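PDB 6IWY: flagellar hook-associated protein 2 from Helicobacter pylori, which helps build the flagellar filament, forming a cap at its tip that promotes flagellin polymerization and stops subunits from leaking out unpolymerized. Local coordinates for residues D54-V59 against M80-V85; S250-S255 against G321-K326; T258-K263 against L336-L341. All blocks are in the same frame, centred on the assembly; numbering follows the deposited sequence.

In the fold
The chain is an internal fragment of the cap protein. From the N terminus, contact 1 comes first: 54-59 meets 80-85 and closes a loop holding strands 61-67 and 70-76. It ties the connection after strand 42-49 to the start of helix 82-92. Contacts 2 and 3 follow much later, in the part carrying the flagellin hook IN motif, and cross, because 258-263 begins before 321-326 closes contact 2, and 336-341 closes contact 3. Contact 2 joins two neighbouring sheets through strands 253-254 and 322-327. Contact 3 joins the next loop to the turn after helix 330-335. These two touch, as at Ile325 and Leu336. Contact 1 stays apart, with nearest atoms about 7 Å from contact 2.

Contact 1 of 3, residues D54-V59 against M80-V85; sequences DIFSQV and MTLGDV
Phe56 and Met80 are joined at the backbone where 54-59 passes the start of helix 82-92, a helix begun by a capping box. Two backbone hydrogen bonds cross the contact. Phe56 N donates to Met80 O at 2.6 Å. Leu82 N donates to Asp54 O at 3.0 Å. Between them Ile55 and Thr81 form a single beta bridge. CA-H groups add to both acceptors: Thr81 CA approaches Asp54 O, and Ile55 CA approaches Met80 O.

The apolar part centres on the Phe56 ring. Its CG is anti to the backbone N (chi1 -167°), which carries the ring toward the helix. Val85 lies over one face, with CG2 3.6 Å from Phe56 CG. Leu82 comes in at the ring edge, near its plane, and its CD1 is 3.8 Å from Phe56 CD2. Phe49 meets the ring from elsewhere in the chain. Leu112 of strand 110-116 touches Phe56, Leu82 and Val85, so the ring belongs to a buried cluster between helix and sheet.

The capping box lies within 80-85. Thr81 is the N-cap. Its OG1 sits between the backbone N and the carbonyl carbon (chi1 74°), from where it can face the first turn of the helix. Asp84 N donates to Thr81 OG1 at 2.8 Å, and the bond is nearly straight, with 172° at the hydrogen. Thr81 N donates in return to Asp84 OD2, which it meets from above the carboxylate plane.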
loop_
_atom_site.group_PDB
_atom_site.type_symbol
_atom_site.label_atom_id
_atom_site.label_comp_id
_atom_site.label_asym_id
_atom_site.label_seq_id
_atom_site.Cartn_x
_atom_site.Cartn_y
_atom_site.Cartn_z
ATOM N N ASP A 54 -11.618 -6.485 21.956
ATOM C CA ASP A 54 -12.744 -6.553 21.014
ATOM C C ASP A 54 -12.313 -7.093 19.638
ATOM O O ASP A 54 -11.169 -6.924 19.190
ATOM C CB ASP A 54 -13.418 -5.195 20.823
ATOM C CG ASP A 54 -14.078 -4.669 22.092
ATOM O OD1 ASP A 54 -14.632 -5.454 22.923
ATOM O OD2 ASP A 54 -14.039 -3.424 22.248
ATOM N N ILE A 55 -13.267 -7.726 18.965
ATOM C CA ILE A 55 -13.039 -8.327 17.669
ATOM C C ILE A 55 -12.743 -7.247 16.646
ATOM O O ILE A 55 -13.538 -6.320 16.450
ATOM C CB ILE A 55 -14.240 -9.217 17.248
ATOM C CG1 ILE A 55 -14.416 -10.353 18.291
ATOM C CG2 ILE A 55 -14.038 -9.813 15.830
ATOM C CD1 ILE A 55 -15.554 -11.326 18.013
ATOM N N PHE A 56 -11.571 -7.364 16.018
ATOM C CA PHE A 56 -11.177 -6.484 14.925
ATOM C C PHE A 56 -11.948 -6.797 13.639
ATOM O O PHE A 56 -12.475 -5.904 13.013
ATOM C CB PHE A 56 -9.670 -6.549 14.674
ATOM C CG PHE A 56 -9.171 -5.455 13.782
ATOM C CD1 PHE A 56 -9.210 -5.594 12.418
ATOM C CD2 PHE A 56 -8.716 -4.249 14.314
ATOM C CE1 PHE A 56 -8.765 -4.572 11.586
ATOM C CE2 PHE A 56 -8.279 -3.224 13.496
ATOM C CZ PHE A 56 -8.300 -3.386 12.133
ATOM N N SER A 57 -12.004 -8.059 13.239
ATOM C CA SER A 57 -12.679 -8.458 11.994
ATOM C C SER A 57 -13.339 -9.818 12.133
ATOM O O SER A 57 -12.743 -10.726 12.679
ATOM C CB SER A 57 -11.673 -8.549 10.849
ATOM O OG SER A 57 -12.230 -9.280 9.765
ATOM N N GLN A 58 -14.555 -9.942 11.609
ATOM C CA GLN A 58 -15.293 -11.197 11.600
ATOM C C GLN A 58 -15.076 -11.978 10.322
ATOM O O GLN A 58 -15.772 -12.965 10.084
ATOM C CB GLN A 58 -16.780 -10.920 11.728
ATOM C CG GLN A 58 -17.100 -9.979 12.857
ATOM C CD GLN A 58 -18.505 -10.148 13.401
ATOM O OE1 GLN A 58 -19.211 -9.156 13.583
ATOM N NE2 GLN A 58 -18.914 -11.393 13.685
ATOM N N VAL A 59 -14.132 -11.541 9.493
ATOM C CA VAL A 59 -13.889 -12.186 8.206
ATOM C C VAL A 59 -12.383 -12.325 8.022
ATOM O O VAL A 59 -11.630 -11.542 8.592
ATOM C CB VAL A 59 -14.510 -11.360 7.022
ATOM C CG1 VAL A 59 -16.007 -11.148 7.224
ATOM C CG2 VAL A 59 -13.811 -10.022 6.844
ATOM N N MET A 80 -10.316 -12.410 15.010
ATOM C CA MET A 80 -9.134 -11.763 15.627
ATOM C C MET A 80 -9.488 -10.486 16.442
ATOM O O MET A 80 -10.334 -9.668 16.033
ATOM C CB MET A 80 -8.130 -11.365 14.530
ATOM C CG MET A 80 -6.740 -11.996 14.632
ATOM S SD MET A 80 -5.894 -11.965 13.017
ATOM C CE MET A 80 -4.293 -12.684 13.389
ATOM N N THR A 81 -8.811 -10.314 17.575
ATOM C CA THR A 81 -8.920 -9.083 18.377
ATOM C C THR A 81 -7.958 -8.001 17.901
ATOM O O THR A 81 -6.912 -8.301 17.302
ATOM C CB THR A 81 -8.540 -9.326 19.840
ATOM O OG1 THR A 81 -7.113 -9.473 19.924
ATOM C CG2 THR A 81 -9.239 -10.578 20.408
ATOM N N LEU A 82 -8.303 -6.744 18.198
ATOM C CA LEU A 82 -7.430 -5.587 17.945
ATOM C C LEU A 82 -6.013 -5.863 18.424
ATOM O O LEU A 82 -5.044 -5.571 17.712
ATOM C CB LEU A 82 -7.969 -4.348 18.653
ATOM C CG LEU A 82 -7.113 -3.081 18.619
ATOM C CD1 LEU A 82 -6.922 -2.595 17.188
ATOM C CD2 LEU A 82 -7.766 -1.988 19.467
ATOM N N GLY A 83 -5.891 -6.436 19.619
ATOM C CA GLY A 83 -4.594 -6.825 20.138
ATOM C C GLY A 83 -3.900 -7.829 19.223
ATOM O O GLY A 83 -2.716 -7.666 18.891
ATOM N N ASP A 84 -4.628 -8.873 18.828
ATOM C CA ASP A 84 -4.114 -9.820 17.850
ATOM C C ASP A 84 -3.574 -9.108 16.596
ATOM O O ASP A 84 -2.435 -9.344 16.194
ATOM C CB ASP A 84 -5.195 -10.814 17.404
ATOM C CG ASP A 84 -5.635 -11.779 18.507
ATOM O OD1 ASP A 84 -5.009 -11.857 19.596
ATOM O OD2 ASP A 84 -6.630 -12.498 18.249
ATOM N N VAL A 85 -4.374 -8.242 15.974
ATOM C CA VAL A 85 -3.946 -7.623 14.713
ATOM C C VAL A 85 -2.700 -6.760 14.903
ATOM O O VAL A 85 -1.837 -6.717 14.048
ATOM C CB VAL A 85 -5.019 -6.739 14.086
ATOM C CG1 VAL A 85 -4.428 -6.022 12.875
ATOM C CG2 VAL A 85 -6.218 -7.552 13.681
#

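Contact 2 of 3, residues S250-S255 against G321-K326; sequences SDLLKS and GMLTIK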
loop_
_atom_site.group_PDB
_atom_site.type_symbol
_atom_site.label_atom_id
_atom_site.label_comp_id
_atom_site.label_asym_id
_atom_site.label_seq_id
_atom_site.Cartn_x
_atom_site.Cartn_y
_atom_site.Cartn_z
ATOM N N SER A 250 -3.647 -9.029 -6.627
ATOM C CA SER A 250 -3.303 -10.160 -5.777
ATOM C C SER A 250 -4.527 -11.042 -5.545
ATOM O O SER A 250 -5.626 -10.556 -5.317
ATOM C CB SER A 250 -2.718 -9.691 -4.441
ATOM O OG SER A 250 -2.431 -10.821 -3.618
ATOM N N ASP A 251 -4.307 -12.350 -5.564
ATOM C CA ASP A 251 -5.384 -13.338 -5.563
ATOM C C ASP A 251 -6.038 -13.498 -4.189
ATOM O O ASP A 251 -5.379 -13.429 -3.172
ATOM C CB ASP A 251 -4.832 -14.674 -6.053
ATOM N N LEU A 252 -7.342 -13.753 -4.184
ATOM C CA LEU A 252 -8.184 -13.715 -2.976
ATOM C C LEU A 252 -7.986 -14.846 -1.959
ATOM O O LEU A 252 -7.947 -14.626 -0.753
ATOM C CB LEU A 252 -9.644 -13.741 -3.419
ATOM C CG LEU A 252 -10.695 -13.714 -2.326
ATOM C CD1 LEU A 252 -10.730 -12.326 -1.738
ATOM C CD2 LEU A 252 -12.047 -14.123 -2.887
ATOM N N LEU A 253 -7.948 -16.069 -2.444
ATOM C CA LEU A 253 -7.907 -17.224 -1.574
ATOM C C LEU A 253 -6.958 -18.203 -2.183
ATOM O O LEU A 253 -6.984 -18.458 -3.363
ATOM C CB LEU A 253 -9.295 -17.851 -1.418
ATOM C CG LEU A 253 -9.402 -19.154 -0.600
ATOM C CD1 LEU A 253 -8.635 -19.068 0.741
ATOM C CD2 LEU A 253 -10.888 -19.559 -0.349
ATOM N N LYS A 254 -6.102 -18.760 -1.352
ATOM C CA LYS A 254 -5.148 -19.764 -1.795
ATOM C C LYS A 254 -5.192 -20.831 -0.742
ATOM O O LYS A 254 -5.053 -20.503 0.406
ATOM C CB LYS A 254 -3.751 -19.131 -1.923
ATOM C CG LYS A 254 -2.569 -20.125 -1.874
ATOM C CD LYS A 254 -1.399 -19.666 -2.742
ATOM C CE LYS A 254 -0.067 -19.923 -2.085
ATOM N NZ LYS A 254 0.126 -18.979 -0.965
ATOM N N SER A 255 -5.402 -22.081 -1.126
ATOM C CA SER A 255 -5.400 -23.179 -0.153
ATOM C C SER A 255 -4.154 -23.179 0.713
ATOM O O SER A 255 -3.084 -22.745 0.279
ATOM C CB SER A 255 -5.422 -24.529 -0.836
ATOM O OG SER A 255 -6.290 -24.485 -1.927
ATOM N N GLY A 321 -14.903 -9.814 -4.633
ATOM C CA GLY A 321 -13.827 -9.774 -3.647
ATOM C C GLY A 321 -14.159 -10.528 -2.376
ATOM O O GLY A 321 -13.382 -10.502 -1.437
ATOM N N MET A 322 -15.315 -11.190 -2.357
ATOM C CA MET A 322 -15.831 -11.865 -1.169
ATOM C C MET A 322 -16.048 -13.357 -1.494
ATOM O O MET A 322 -16.535 -13.704 -2.586
ATOM C CB MET A 322 -17.154 -11.200 -0.723
ATOM C CG MET A 322 -17.008 -9.860 0.063
ATOM S SD MET A 322 -18.299 -8.564 -0.192
ATOM C CE MET A 322 -19.690 -9.221 0.746
ATOM N N LEU A 323 -15.654 -14.222 -0.567
ATOM C CA LEU A 323 -16.019 -15.647 -0.602
ATOM C C LEU A 323 -16.543 -16.119 0.722
ATOM O O LEU A 323 -15.978 -15.794 1.767
ATOM C CB LEU A 323 -14.821 -16.558 -0.849
ATOM C CG LEU A 323 -14.322 -16.896 -2.240
ATOM C CD1 LEU A 323 -13.546 -18.172 -2.064
ATOM C CD2 LEU A 323 -15.422 -17.064 -3.262
ATOM N N THR A 324 -17.587 -16.931 0.657
ATOM C CA THR A 324 -18.075 -17.642 1.804
ATOM C C THR A 324 -17.958 -19.119 1.448
ATOM O O THR A 324 -18.569 -19.593 0.487
ATOM C CB THR A 324 -19.537 -17.237 2.172
ATOM O OG1 THR A 324 -19.563 -15.889 2.681
ATOM C CG2 THR A 324 -20.128 -18.177 3.221
ATOM N N ILE A 325 -17.131 -19.823 2.214
ATOM C CA ILE A 325 -16.960 -21.249 2.079
ATOM C C ILE A 325 -17.868 -21.926 3.111
ATOM O O ILE A 325 -17.953 -21.489 4.258
ATOM C CB ILE A 325 -15.501 -21.692 2.333
ATOM C CG1 ILE A 325 -14.495 -20.680 1.740
ATOM C CG2 ILE A 325 -15.264 -23.094 1.784
ATOM C CD1 ILE A 325 -14.706 -20.409 0.344
ATOM N N LYS A 326 -18.566 -22.970 2.680
ATOM C CA LYS A 326 -19.331 -23.812 3.578
ATOM C C LYS A 326 -19.438 -25.227 3.033
ATOM O O LYS A 326 -19.301 -25.490 1.828
ATOM C CB LYS A 326 -20.729 -23.248 3.809
#
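Leu252 lies over the flat carbonyl group of Gly321. Both of its methyls are on the same face of that plane, at the oxygen end. The nearer is Leu252 CD1, 3.2 Å from Gly321 O. The rest of the contact is made by branched aliphatic side chains. The backbone of Gly321 is also hydrogen-bonded to Ser348, which also touches the Leu252 side chain.

The other branch of Leu252 turns to Leu323: Leu252 CD2 is 3.6 Å from Leu323 CG, and the two side chains cross obliquely. Leu253 meets the same residue at about a right angle, with Leu253 CD2 3.5 Å from Leu323 CD1. Leu323 is thus touched by both leucines, one at its branch point and one at a methyl. Leu253 CG is anti to the backbone N (chi1 176°), which extends the side chain across the gap to Leu323 and on to Ile325, met tip to tip. There Leu253 CD2 to Ile325 CD1 is 4.0 Å.

The backbones stay well apart, CA of Leu253 to CA of Leu323 being 8.3 Å. Each strand is bonded to others instead: Leu253 to Ile316, and Leu323 to Val346. This is apolar packing between two antiparallel sheets, with strand 253-254 at the edge of one and strand 322-327 inside the other.

Contact 3 of 3, residues T258-K263 against L336-L341; sequences TIKEGK and LKDLGL
Ile259 and Lys260 belong to the loop between strands 253-254 and 268-270, and they pack on Asp338 and Leu339 in the turn that follows helix 330-335. The turn has the bond pattern of a Schellman motif. Leu341 N donates to Leu336 O, and Gly340 N donates to Lys337 O. Gly340 has the positive phi (60°) expected at that place. Leu336 O also accepts from Leu339 N, and the two donors reach it from opposite faces of its plane.

A single hydrogen bond links the two segments: Lys260 N to Asp338 O, 3.1 Å. It holds the loop backbone against the turn. Lys260 CB lies near the same oxygen.

On the inner side, Ile259 and Leu339 lie side by side and point the same way. Leu339 CD2 is the methyl that touches, 3.6 Å from Ile259 CG2. It lies near Ile259 CG1 and CD1 as well, so one methyl meets most of the isoleucine. Leu264 of a loop and Ile294 of helix 292-299 touch both side chains and continue this apolar patch.

On the outer side, the Lys260 chain is extended and passes the Asp338 carboxylate at a slant. Its CG is anti to the backbone N (chi1 -155°), which lays the chain beside that carboxylate. The aliphatic part makes the touch, Lys260 CD to Asp338 OD1 being 3.4 Å.

The charged ends stop short of a salt bridge, with Lys260 NZ 4.2 Å from Asp338 OD1. At that separation, and with Lys260 exposed, their attraction is probably modest. The contact thus combines one backbone bond, the Ile259-Leu339 packing and the aliphatic Lys260 chain against Asp338, with the charges perhaps adding a little.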
loop_
_atom_site.group_PDB
_atom_site.type_symbol
_atom_site.label_atom_id
_atom_site.label_comp_id
_atom_site.label_asym_id
_atom_site.label_seq_id
_atom_site.Cartn_x
_atom_site.Cartn_y
_atom_site.Cartn_z
ATOM N N THR A 258 -1.795 -28.389 -0.722
ATOM C CA THR A 258 -2.160 -28.995 -2.005
ATOM C C THR A 258 -3.434 -29.765 -1.767
ATOM O O THR A 258 -3.693 -30.134 -0.654
ATOM C CB THR A 258 -1.026 -29.895 -2.532
ATOM O OG1 THR A 258 -0.407 -30.613 -1.448
ATOM C CG2 THR A 258 0.035 -29.036 -3.178
ATOM N N ILE A 259 -4.281 -29.944 -2.769
ATOM C CA ILE A 259 -5.572 -30.620 -2.526
ATOM C C ILE A 259 -5.202 -32.038 -2.276
ATOM O O ILE A 259 -4.223 -32.506 -2.830
ATOM C CB ILE A 259 -6.575 -30.506 -3.703
ATOM C CG1 ILE A 259 -7.153 -29.097 -3.760
ATOM C CG2 ILE A 259 -7.735 -31.478 -3.550
ATOM C CD1 ILE A 259 -8.079 -28.905 -4.915
ATOM N N LYS A 260 -5.940 -32.729 -1.430
ATOM C CA LYS A 260 -5.502 -34.070 -1.042
ATOM C C LYS A 260 -5.674 -35.029 -2.230
ATOM O O LYS A 260 -6.601 -34.873 -3.036
ATOM C CB LYS A 260 -6.224 -34.576 0.227
ATOM C CG LYS A 260 -5.424 -35.614 0.997
ATOM C CD LYS A 260 -6.179 -36.138 2.242
ATOM C CE LYS A 260 -5.520 -37.365 2.847
ATOM N NZ LYS A 260 -6.347 -37.895 3.966
ATOM N N GLU A 261 -4.742 -35.974 -2.343
ATOM C CA GLU A 261 -4.786 -37.026 -3.363
ATOM C C GLU A 261 -5.804 -38.116 -3.002
ATOM O O GLU A 261 -5.873 -38.544 -1.837
ATOM C CB GLU A 261 -3.406 -37.689 -3.500
ATOM N N GLY A 262 -6.567 -38.571 -4.001
ATOM C CA GLY A 262 -7.503 -39.695 -3.834
ATOM C C GLY A 262 -8.944 -39.272 -3.649
ATOM O O GLY A 262 -9.270 -38.125 -3.843
ATOM N N LYS A 263 -9.813 -40.196 -3.250
ATOM C CA LYS A 263 -11.246 -39.887 -3.162
ATOM C C LYS A 263 -11.555 -38.881 -2.054
ATOM O O LYS A 263 -11.365 -39.174 -0.860
ATOM C CB LYS A 263 -12.101 -41.144 -2.959
ATOM C CG LYS A 263 -13.576 -40.973 -3.404
ATOM C CD LYS A 263 -13.770 -41.107 -4.943
ATOM C CE LYS A 263 -15.228 -41.459 -5.319
ATOM N NZ LYS A 263 -15.390 -42.135 -6.667
ATOM N N LEU A 336 -13.486 -29.870 3.812
ATOM C CA LEU A 336 -12.871 -28.577 3.594
ATOM C C LEU A 336 -11.402 -28.550 3.998
ATOM O O LEU A 336 -10.610 -27.885 3.338
ATOM C CB LEU A 336 -13.601 -27.502 4.363
ATOM C CG LEU A 336 -14.936 -27.098 3.787
ATOM C CD1 LEU A 336 -15.704 -26.188 4.819
ATOM C CD2 LEU A 336 -14.708 -26.430 2.407
ATOM N N LYS A 337 -11.018 -29.253 5.060
ATOM C CA LYS A 337 -9.611 -29.245 5.466
ATOM C C LYS A 337 -8.721 -29.972 4.440
ATOM O O LYS A 337 -7.560 -29.611 4.262
ATOM C CB LYS A 337 -9.421 -29.862 6.832
ATOM C CG LYS A 337 -9.649 -31.317 6.905
ATOM C CD LYS A 337 -9.185 -31.818 8.227
ATOM C CE LYS A 337 -9.316 -33.305 8.299
ATOM N NZ LYS A 337 -10.733 -33.596 8.169
ATOM N N ASP A 338 -9.282 -30.965 3.750
ATOM C CA ASP A 338 -8.571 -31.664 2.695
ATOM C C ASP A 338 -8.407 -30.801 1.439
ATOM O O ASP A 338 -7.573 -31.107 0.584
ATOM C CB ASP A 338 -9.277 -32.978 2.371
ATOM C CG ASP A 338 -9.135 -34.021 3.503
ATOM O OD1 ASP A 338 -8.080 -34.069 4.198
ATOM O OD2 ASP A 338 -10.082 -34.817 3.697
ATOM N N LEU A 339 -9.189 -29.720 1.320
ATOM C CA LEU A 339 -8.949 -28.771 0.258
ATOM C C LEU A 339 -8.158 -27.607 0.815
ATOM O O LEU A 339 -8.001 -26.572 0.144
ATOM C CB LEU A 339 -10.250 -28.278 -0.360
ATOM C CG LEU A 339 -11.240 -29.303 -0.922
ATOM C CD1 LEU A 339 -12.578 -28.617 -1.253
ATOM C CD2 LEU A 339 -10.706 -29.964 -2.142
ATOM N N GLY A 340 -7.639 -27.767 2.029
ATOM C CA GLY A 340 -6.887 -26.695 2.680
ATOM C C GLY A 340 -7.715 -25.437 2.876
ATOM O O GLY A 340 -7.188 -24.337 2.850
ATOM N N LEU A 341 -9.020 -25.614 3.086
ATOM C CA LEU A 341 -9.958 -24.527 3.311
ATOM C C LEU A 341 -10.656 -24.635 4.687
ATOM O O LEU A 341 -10.745 -25.699 5.283
ATOM C CB LEU A 341 -10.987 -24.485 2.177
ATOM C CG LEU A 341 -10.445 -24.388 0.727
ATOM C CD1 LEU A 341 -11.548 -24.294 -0.384
ATOM C CD2 LEU A 341 -9.499 -23.211 0.641
#